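PDB 5XH8: extracellular invertase from Aspergillus kawachii, which is a family 32 beta-fructofuranosidase that probably cleaves sucrose and transfers fructosyl groups with high activity, making fructooligosaccharides such as 1-kestose. Local coordinates for residues T505-A508 with A509-T512; S336-P339 with D340-I343; G241-A244 with F245-T249; N177-L180 with D181-H185; V553-N556 with G557-L561. One frame throughout, in Å; residues are numbered along the deposited sequence.

Contact 1: residues T505-A508 with A509-T512; sequences TSAA and ARTT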
# COMPACT_ATOMS: atom_id res chain seq x y z
N THR A 505 17.14 33.38 -33.30
CA THR A 505 15.89 32.75 -33.75
C THR A 505 14.67 33.62 -33.45
O THR A 505 13.80 33.76 -34.30
CB THR A 505 15.68 31.36 -33.09
OG1 THR A 505 16.64 30.43 -33.59
CG2 THR A 505 14.29 30.79 -33.34
N SER A 506 14.63 34.19 -32.24
CA SER A 506 13.44 34.83 -31.71
C SER A 506 13.64 36.28 -31.26
O SER A 506 14.29 36.52 -30.25
CB SER A 506 12.90 34.05 -30.51
OG SER A 506 11.66 34.61 -30.11
N ALA A 507 13.00 37.22 -31.96
CA ALA A 507 12.94 38.62 -31.53
C ALA A 507 12.17 38.78 -30.21
O ALA A 507 12.41 39.74 -29.48
CB ALA A 507 12.32 39.49 -32.61
N ALA A 508 11.27 37.85 -29.91
CA ALA A 508 10.58 37.84 -28.61
C ALA A 508 11.49 37.51 -27.43
O ALA A 508 11.28 38.01 -26.33
CB ALA A 508 9.40 36.88 -28.64
N ALA A 509 12.53 36.72 -27.67
CA ALA A 509 13.54 36.43 -26.62
C ALA A 509 14.29 37.66 -26.11
O ALA A 509 14.88 37.61 -25.03
CB ALA A 509 14.54 35.39 -27.11
N ARG A 510 14.28 38.74 -26.89
CA ARG A 510 14.93 40.00 -26.53
C ARG A 510 14.03 40.85 -25.64
O ARG A 510 14.53 41.72 -24.95
CB ARG A 510 15.31 40.80 -27.81
CG ARG A 510 16.24 40.03 -28.75
CD ARG A 510 16.34 40.60 -30.17
NE ARG A 510 16.72 39.51 -31.08
CZ ARG A 510 16.49 39.45 -32.40
NH1 ARG A 510 15.87 40.43 -33.05
NH2 ARG A 510 16.86 38.36 -33.07
N THR A 511 12.71 40.64 -25.70
CA THR A 511 11.74 41.42 -24.92
C THR A 511 11.12 40.67 -23.75
O THR A 511 10.47 41.28 -22.92
CB THR A 511 10.57 41.86 -25.81
OG1 THR A 511 9.81 40.71 -26.24
CG2 THR A 511 11.10 42.59 -27.03
N THR A 512 11.30 39.36 -23.70
CA THR A 512 10.54 38.50 -22.80
C THR A 512 11.46 37.46 -22.15
O THR A 512 12.30 36.87 -22.83
CB THR A 512 9.42 37.80 -23.62
OG1 THR A 512 8.67 38.79 -24.37
CG2 THR A 512 8.49 37.02 -22.69
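Ala508 O is the acceptor on which this turn closes. The N-H of Thr511 reaches it at 3.1 Å, coming from well above the carbonyl plane, 63° out of it. Thr512 OG1 lies 3.4 Å from Ala508 O, at best a weak bond whose proton is not settled. Two weaker bonds with the same three-residue spacing precede that of Thr511: Arg510 N to Ala507 O at 3.3 Å and Ala509 N to Ser506 O at 3.1 Å. Ala509 N is also shared weakly with Ser506 OG, 3.3 Å away, a hydroxyl whose stronger partner is Arg566 O. The case illustrates how consecutive tight turns compact a long loop, here the one joining strands 497-501 and 520-523 in the C-terminal beta-sandwich domain of a family 32 enzyme. Arg510 folds back along the outside of the coil. Its chain runs extended from CG to NE, which carries the guanidinium over Ala507; Ala507 CA stands 3.6 Å above the guanidinium plane, over its centre, while NH1 lies 3.7 Å from Ala507 CB. Arg510 NH2 is held by His484 O, and Ala507 N by Glu485. Beyond Ala508 the N-terminal segment passes close by: Thr511 OG1 bonds to Pro12 O, and Thr512 OG1 to Leu14 N.

Contact 2: residues S336-P339 with D340-I343; sequences SGAP and DRFI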
# COMPACT_ATOMS: atom_id res chain seq x y z
N SER A 336 -1.69 1.08 -44.83
CA SER A 336 -0.40 1.44 -45.39
C SER A 336 0.43 0.23 -45.80
O SER A 336 1.52 0.38 -46.33
CB SER A 336 0.39 2.24 -44.36
OG SER A 336 0.69 1.42 -43.24
N GLY A 337 -0.06 -0.97 -45.49
CA GLY A 337 0.66 -2.20 -45.72
C GLY A 337 1.87 -2.40 -44.85
O GLY A 337 2.75 -3.15 -45.23
N ALA A 338 1.94 -1.76 -43.67
CA ALA A 338 3.13 -1.89 -42.82
C ALA A 338 3.20 -3.28 -42.18
O ALA A 338 2.18 -3.87 -41.89
CB ALA A 338 3.12 -0.83 -41.72
N PRO A 339 4.42 -3.77 -41.88
CA PRO A 339 4.52 -4.93 -41.01
C PRO A 339 4.32 -4.47 -39.54
O PRO A 339 4.01 -3.28 -39.29
CB PRO A 339 5.94 -5.40 -41.26
CG PRO A 339 6.69 -4.14 -41.49
CD PRO A 339 5.74 -3.22 -42.20
N ASP A 340 4.47 -5.40 -38.60
CA ASP A 340 4.46 -5.05 -37.16
C ASP A 340 5.51 -3.96 -36.93
O ASP A 340 6.63 -4.02 -37.47
CB ASP A 340 4.81 -6.23 -36.27
CG ASP A 340 3.79 -7.36 -36.32
OD1 ASP A 340 2.60 -7.19 -36.62
OD2 ASP A 340 4.23 -8.47 -35.98
N ARG A 341 5.15 -2.95 -36.14
CA ARG A 341 6.05 -1.82 -35.88
C ARG A 341 6.14 -1.56 -34.40
O ARG A 341 5.32 -2.06 -33.65
CB ARG A 341 5.54 -0.58 -36.60
CG ARG A 341 5.73 -0.64 -38.11
CD ARG A 341 5.20 0.59 -38.78
NE ARG A 341 3.74 0.62 -38.84
CZ ARG A 341 3.03 1.64 -39.31
NH1 ARG A 341 3.64 2.75 -39.73
NH2 ARG A 341 1.71 1.56 -39.36
N PHE A 342 7.17 -0.82 -34.00
CA PHE A 342 7.25 -0.20 -32.70
C PHE A 342 7.29 1.32 -32.91
O PHE A 342 8.27 1.87 -33.43
CB PHE A 342 8.49 -0.66 -31.93
CG PHE A 342 8.49 -0.18 -30.50
CD1 PHE A 342 7.78 -0.88 -29.53
CD2 PHE A 342 9.16 0.98 -30.13
CE1 PHE A 342 7.75 -0.44 -28.22
CE2 PHE A 342 9.13 1.43 -28.83
CZ PHE A 342 8.42 0.73 -27.87
N ILE A 343 6.19 1.98 -32.52
CA ILE A 343 6.03 3.42 -32.72
C ILE A 343 6.32 4.10 -31.38
O ILE A 343 5.70 3.75 -30.37
CB ILE A 343 4.59 3.73 -33.16
CG1 ILE A 343 4.18 2.89 -34.39
CG2 ILE A 343 4.40 5.25 -33.37
CD1 ILE A 343 5.10 3.02 -35.60
O HOH W 1 2.41 -1.90 -37.82
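One face of the Arg341 guanidinium is covered by the methyl group of Ala338, whose CB stands 3.2 Å above the plane, offset toward the rim, and 3.3 Å from Arg341 NE. At the edge, in the plane, a water accepts from Arg341 NE at 3.0 Å and donates to Pro339 O at 2.6 Å, so the NE end of the guanidinium is linked through the water to the backbone two residues earlier. The chain bends at chi3 (-75°), which turns the flat group back toward Ala338 after Arg341 CG has passed Pro339 O at 3.4 Å. This is an instructive case of an arginine used for packing and charge at once: a methyl over one face, a water at the edge, and carboxylates on NH1. Arg341 NH1 forms salt bridges with Glu421 and Glu375, and NH2 bonds to Ser333 OG; so many partners should fix the rotation of the group and probably keep both glutamates ionised. Ser336 OG, 4.0 Å from Arg341 NH2, bonds to the same Glu421 and weakly receives Ala338 N. The chain leaves helix 331-336 through Gly337, which has positive phi, and enters strand 341-348 of the family 32 propeller domain. That strand runs antiparallel between strands 318-326 and 366-385, while Arg420 of helix 420-426 packs against Ser336, Ala338, Pro339 and Arg341.

Contact 3: residues G241-A244 with F245-T249; sequences GRWA and FNFET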
# COMPACT_ATOMS: atom_id res chain seq x y z
N GLY A 241 25.20 9.98 -23.60
CA GLY A 241 25.00 10.74 -22.38
C GLY A 241 25.59 10.02 -21.20
O GLY A 241 26.69 9.48 -21.30
N ARG A 242 24.85 10.02 -20.09
CA ARG A 242 25.21 9.26 -18.90
C ARG A 242 24.01 8.44 -18.41
O ARG A 242 22.84 8.77 -18.64
CB ARG A 242 25.71 10.17 -17.79
CG ARG A 242 26.75 11.22 -18.20
CD ARG A 242 27.43 11.82 -16.97
NE ARG A 242 28.29 10.82 -16.31
CZ ARG A 242 29.57 10.55 -16.63
NH1 ARG A 242 30.20 11.19 -17.60
NH2 ARG A 242 30.22 9.59 -15.98
N TRP A 243 24.33 7.33 -17.75
CA TRP A 243 23.35 6.54 -17.04
C TRP A 243 22.80 7.35 -15.86
O TRP A 243 21.66 7.17 -15.46
CB TRP A 243 23.95 5.22 -16.55
CG TRP A 243 24.54 4.32 -17.63
CD1 TRP A 243 25.75 3.66 -17.58
CD2 TRP A 243 23.95 3.97 -18.90
NE1 TRP A 243 25.94 2.92 -18.72
CE2 TRP A 243 24.87 3.09 -19.55
CE3 TRP A 243 22.76 4.30 -19.56
CZ2 TRP A 243 24.61 2.54 -20.81
CZ3 TRP A 243 22.50 3.77 -20.81
CH2 TRP A 243 23.42 2.90 -21.43
N ALA A 244 23.64 8.22 -15.30
CA ALA A 244 23.20 9.31 -14.44
C ALA A 244 22.60 8.79 -13.12
O ALA A 244 22.99 7.69 -12.65
CB ALA A 244 22.28 10.25 -15.21
N PHE A 245 21.68 9.53 -12.51
CA PHE A 245 21.27 9.21 -11.13
C PHE A 245 19.99 8.42 -10.96
O PHE A 245 19.70 7.95 -9.86
CB PHE A 245 21.21 10.48 -10.33
CG PHE A 245 22.55 11.15 -10.16
CD1 PHE A 245 23.04 12.03 -11.12
CD2 PHE A 245 23.33 10.91 -9.03
CE1 PHE A 245 24.26 12.66 -10.97
CE2 PHE A 245 24.57 11.53 -8.86
CZ PHE A 245 25.03 12.41 -9.83
N ASN A 246 19.21 8.27 -12.03
CA ASN A 246 17.91 7.60 -11.96
C ASN A 246 17.42 7.34 -13.38
O ASN A 246 17.63 8.17 -14.24
CB ASN A 246 16.91 8.49 -11.20
CG ASN A 246 15.61 7.78 -10.92
OD1 ASN A 246 15.57 6.78 -10.20
ND2 ASN A 246 14.53 8.30 -11.49
N PHE A 247 16.83 6.17 -13.62
CA PHE A 247 16.17 5.88 -14.89
C PHE A 247 14.65 6.16 -14.79
O PHE A 247 14.03 5.89 -13.76
CB PHE A 247 16.31 4.41 -15.30
CG PHE A 247 17.70 3.97 -15.72
CD1 PHE A 247 18.71 4.87 -16.09
CD2 PHE A 247 17.99 2.61 -15.77
CE1 PHE A 247 19.97 4.42 -16.46
CE2 PHE A 247 19.25 2.15 -16.15
CZ PHE A 247 20.23 3.06 -16.51
N GLU A 248 14.09 6.67 -15.89
CA GLU A 248 12.66 6.99 -16.03
C GLU A 248 12.15 6.40 -17.35
O GLU A 248 12.93 6.15 -18.28
CB GLU A 248 12.47 8.51 -16.03
CG GLU A 248 12.95 9.20 -14.74
CD GLU A 248 12.34 10.57 -14.56
OE1 GLU A 248 12.86 11.53 -15.19
OE2 GLU A 248 11.29 10.67 -13.85
N THR A 249 10.84 6.16 -17.40
CA THR A 249 10.10 5.77 -18.61
C THR A 249 10.76 4.67 -19.46
O THR A 249 10.79 4.74 -20.71
CB THR A 249 9.76 7.00 -19.50
OG1 THR A 249 10.96 7.55 -20.05
CG2 THR A 249 9.04 8.05 -18.67
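Trp243 and Phe247 meet across a bend of the chain, their side chains inclined to one another. Phe247 CE1 comes within 3.4 Å of Trp243 O and lies 4.1 Å from Trp243 CB, while Phe247 CZ reaches the benzo side of the indole at Trp243 CE3, 4.2 Å away. With chi1 at -70°, CG of Phe247 stands anti to its own carbonyl carbon, and the ring swings back toward the preceding segment. Between the two aromatics Ala244, with positive phi (66°), begins the bend, which is completed through Phe245 and Asn246; Phe245 points to the other side, where its CD1 rests 3.8 Å from Ala244 C. In the next shell, Leu290 and Val292 pack on Trp243, and Trp226 meets the ring of Phe247. Backbone bonds from Phe245 and Asn246 to Glu273 fix the bend, and Asn246 also ties its amide to Thr167 and Glu273. Phe245 stacks on Trp125 and lies about 4 Å from a bound glycerol. Farther along, Glu248 forms a salt bridge with Arg170, and Thr249 N bonds to Asp171; these two partners belong to the Arg-Asp-Pro motif, a hallmark of the family 32 beta-propeller that lines the active site in related enzymes.

Contact 4: residues N177-L180 with D181-H185; sequences NPTL and DSLLH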
# COMPACT_ATOMS: atom_id res chain seq x y z
N ASN A 177 7.69 -11.02 -24.43
CA ASN A 177 8.96 -11.38 -25.08
C ASN A 177 9.28 -12.90 -24.99
O ASN A 177 9.50 -13.42 -23.90
CB ASN A 177 10.11 -10.56 -24.51
CG ASN A 177 11.38 -10.75 -25.31
OD1 ASN A 177 12.12 -11.71 -25.09
ND2 ASN A 177 11.60 -9.88 -26.30
N PRO A 178 9.31 -13.60 -26.14
CA PRO A 178 9.56 -15.07 -26.09
C PRO A 178 10.99 -15.45 -25.73
O PRO A 178 11.20 -16.56 -25.24
CB PRO A 178 9.16 -15.56 -27.50
CG PRO A 178 9.30 -14.35 -28.37
CD PRO A 178 8.94 -13.15 -27.50
N THR A 179 11.95 -14.53 -25.90
CA THR A 179 13.31 -14.78 -25.46
C THR A 179 13.35 -14.87 -23.94
O THR A 179 13.92 -15.82 -23.40
CB THR A 179 14.30 -13.71 -25.95
OG1 THR A 179 14.15 -13.58 -27.36
CG2 THR A 179 15.74 -14.07 -25.62
N LEU A 180 12.72 -13.90 -23.26
CA LEU A 180 12.54 -13.98 -21.82
C LEU A 180 11.74 -15.22 -21.41
O LEU A 180 12.08 -15.86 -20.42
CB LEU A 180 11.87 -12.72 -21.24
CG LEU A 180 12.62 -11.39 -21.33
CD1 LEU A 180 11.87 -10.30 -20.56
CD2 LEU A 180 14.04 -11.50 -20.80
N ASP A 181 10.69 -15.56 -22.15
CA ASP A 181 9.90 -16.77 -21.81
C ASP A 181 10.80 -18.01 -21.78
O ASP A 181 10.78 -18.79 -20.80
CB ASP A 181 8.75 -17.02 -22.78
CG ASP A 181 7.66 -15.95 -22.74
OD1 ASP A 181 7.57 -15.15 -21.77
OD2 ASP A 181 6.85 -15.97 -23.69
N SER A 182 11.61 -18.17 -22.83
CA SER A 182 12.54 -19.30 -22.93
C SER A 182 13.56 -19.30 -21.79
O SER A 182 13.73 -20.32 -21.12
CB SER A 182 13.23 -19.31 -24.29
OG SER A 182 14.39 -20.12 -24.22
N LEU A 183 14.23 -18.17 -21.55
CA LEU A 183 15.25 -18.09 -20.51
C LEU A 183 14.71 -18.31 -19.09
O LEU A 183 15.43 -18.86 -18.23
CB LEU A 183 15.95 -16.74 -20.54
CG LEU A 183 17.03 -16.48 -21.59
CD1 LEU A 183 17.38 -15.00 -21.54
CD2 LEU A 183 18.27 -17.32 -21.34
N LEU A 184 13.47 -17.87 -18.83
CA LEU A 184 12.87 -17.93 -17.49
C LEU A 184 11.87 -19.07 -17.31
O LEU A 184 11.26 -19.19 -16.26
CB LEU A 184 12.18 -16.60 -17.19
CG LEU A 184 13.13 -15.40 -17.12
CD1 LEU A 184 12.37 -14.09 -17.24
CD2 LEU A 184 13.96 -15.43 -15.84
N HIS A 185 11.68 -19.89 -18.34
CA HIS A 185 10.65 -20.93 -18.37
C HIS A 185 9.27 -20.37 -18.01
O HIS A 185 8.49 -21.01 -17.31
CB HIS A 185 11.06 -22.11 -17.47
CG HIS A 185 12.41 -22.66 -17.80
ND1 HIS A 185 13.54 -22.31 -17.09
CD2 HIS A 185 12.83 -23.47 -18.80
CE1 HIS A 185 14.60 -22.90 -17.63
NE2 HIS A 185 14.19 -23.61 -18.66
O HOH W 2 6.05 -13.14 -23.25
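Asp181 N donates to Asn177 O at 3.0 Å, the first of four successive i to i+4 bonds in this short helix and one lying in the carbonyl plane. Ser182 N to Pro178 O (2.9 Å), Leu183 N to Thr179 O (3.0 Å) and Leu184 N to Leu180 O (2.9 Å) continue the ladder. Helix ends are where backbone groups lack partners, and both are provided for here. At the start Asn177 is the N-cap: its OD1 receives Leu180 N at 2.9 Å, nearly straight at 162°. A water takes the N-H of Asn177 at 2.9 Å and gives a weak bond to Asp181 OD1. The Asp181 carboxylate is gripped more firmly by Tyr192 OH on OD1 and Asn189 N on OD2, and its negative charge in the first turns would probably suit the helix dipole. At the far end His185 takes positive phi and closes a Schellman motif, while Arg298 and Arg210 bond to the carbonyls of Leu183 and Leu184. One apolar pair accompanies the ladder, Leu180 CB with Leu184 CD1 at 4.3 Å. The helix lies in the connection between strands 166-176 and 191-199 of one propeller sheet, and its leucines lean on Val296 and Val302 of strands 286-298 and 302-311 in another, with Tyr192 beside Leu180 and Leu184.

Contact 5: residues V553-N556 with G557-L561; sequences VYAN and GRFAL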
# COMPACT_ATOMS: atom_id res chain seq x y z
N VAL A 553 14.97 17.67 -36.54
CA VAL A 553 16.06 17.43 -37.46
C VAL A 553 16.38 15.93 -37.46
O VAL A 553 16.77 15.38 -36.44
CB VAL A 553 17.31 18.21 -37.00
CG1 VAL A 553 18.47 17.99 -37.99
CG2 VAL A 553 16.97 19.70 -36.87
N TYR A 554 16.19 15.29 -38.62
CA TYR A 554 16.56 13.91 -38.85
C TYR A 554 17.78 13.80 -39.80
O TYR A 554 17.93 14.62 -40.74
CB TYR A 554 15.40 13.16 -39.47
CG TYR A 554 14.14 13.08 -38.61
CD1 TYR A 554 13.21 14.12 -38.59
CD2 TYR A 554 13.87 11.95 -37.84
CE1 TYR A 554 12.05 14.05 -37.80
CE2 TYR A 554 12.71 11.85 -37.06
CZ TYR A 554 11.81 12.90 -37.03
OH TYR A 554 10.68 12.77 -36.25
N ALA A 555 18.60 12.76 -39.57
CA ALA A 555 19.73 12.45 -40.48
C ALA A 555 19.96 10.95 -40.62
O ALA A 555 20.03 10.21 -39.61
CB ALA A 555 21.01 13.14 -40.02
N ASN A 556 19.99 10.50 -41.88
CA ASN A 556 20.55 9.21 -42.25
C ASN A 556 19.80 8.04 -41.63
O ASN A 556 20.37 6.96 -41.42
CB ASN A 556 22.05 9.17 -41.89
CG ASN A 556 22.89 10.10 -42.77
OD1 ASN A 556 23.72 9.63 -43.55
ND2 ASN A 556 22.69 11.40 -42.65
N GLY A 557 18.50 8.25 -41.34
CA GLY A 557 17.64 7.26 -40.70
C GLY A 557 18.10 6.76 -39.34
O GLY A 557 17.64 5.70 -38.92
N ARG A 558 18.99 7.50 -38.68
CA ARG A 558 19.56 7.09 -37.39
C ARG A 558 19.84 8.24 -36.42
O ARG A 558 20.49 8.04 -35.42
CB ARG A 558 20.86 6.30 -37.63
CG ARG A 558 22.01 7.10 -38.22
CD ARG A 558 23.06 6.17 -38.84
NE ARG A 558 24.35 6.84 -39.06
CZ ARG A 558 25.00 6.94 -40.22
NH1 ARG A 558 24.50 6.44 -41.36
NH2 ARG A 558 26.17 7.57 -40.25
N PHE A 559 19.33 9.43 -36.70
CA PHE A 559 19.63 10.60 -35.90
C PHE A 559 18.39 11.45 -35.80
O PHE A 559 17.71 11.64 -36.80
CB PHE A 559 20.74 11.41 -36.54
CG PHE A 559 21.05 12.68 -35.82
CD1 PHE A 559 20.38 13.86 -36.13
CD2 PHE A 559 22.01 12.70 -34.84
CE1 PHE A 559 20.67 15.04 -35.46
CE2 PHE A 559 22.31 13.87 -34.17
CZ PHE A 559 21.65 15.05 -34.50
N ALA A 560 18.12 11.95 -34.59
CA ALA A 560 17.05 12.94 -34.38
C ALA A 560 17.44 13.95 -33.32
O ALA A 560 17.94 13.58 -32.27
CB ALA A 560 15.73 12.26 -34.01
N LEU A 561 17.16 15.22 -33.62
CA LEU A 561 17.41 16.34 -32.71
C LEU A 561 16.25 17.34 -32.85
O LEU A 561 16.01 17.85 -33.96
CB LEU A 561 18.71 17.04 -33.06
CG LEU A 561 19.06 18.37 -32.37
CD1 LEU A 561 19.10 18.25 -30.88
CD2 LEU A 561 20.41 18.86 -32.85
O HOH W 3 22.27 5.22 -42.45
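The ring of Phe559 is the main bump of this beta hairpin, and the hollow it fills runs along the facing strand between Val553 and Ala555. Phe559 CD1 lies 4.0 Å from Ala555 CB, and CE1 reaches Val553 CG1 at 4.5 Å. CG anti to the backbone N (chi1 176°) is what lays the ring along the hairpin. Farther on, on the same face, Val553 CB and Leu561 CB sit 4.3 Å apart. The other face carries a smaller match: Tyr554 CD2 rests on Ala560 CB at 4.3 Å, in a non-hydrogen-bonded pair. Strands 553-555 and 559-561 run antiparallel, joined by paired bonds between Val553 and Leu561, and by Ala555 N to Phe559 O. Asn556 and Gly557, both with positive phi, make a tight turn close to type I', closed by Arg558 N to Ala555 O at 3.0 Å. Arg558 and Phe559 together face Ala555, a classic beta bulge. Arg558 lies alongside Asn556, the two side chains pointing the same way, with one guanidinium face over Asn556 CB, 3.7 Å from Arg558 NH1. A water in the guanidinium plane accepts from Arg558 NH1 at 2.8 Å and donates to Asn556 O. Outward, Ile498 of the second sandwich sheet packs on Val553 and Phe559, while Tyr554 OH bonds to Arg374 of the propeller. The chemistry thus divides along the hairpin, which touches both domains: apolar pairs cover both faces of the hydrogen-bonded strands, and charge gathers at the turn, where Glu538 and Arg525 O also hold Arg558.

Overall arrangement
The five contacts sample both domains of the enzyme. Contacts 3 and 5 are buried, contact 5 closest to the centre of the chain; contact 3 sets two aromatic rings against each other, while contact 5 mixes apolar pairs with a charged turn. Contacts 1, 2 and 4 are partly buried: 1 and 4 rest on backbone bonds, 2 on a guanidinium with a water and glutamates. Contacts 2, 3 and 4 belong to the propeller, contacts 1 and 5 to the sandwich. Contacts 2 and 5 share strand 366-385 as a neighbour, whereas contacts 1 and 4 lie on opposite sides of the chain's centre, their centres about 54 Å apart. Arginines lie over backbone or aliphatic carbon in contacts 1, 2 and 5.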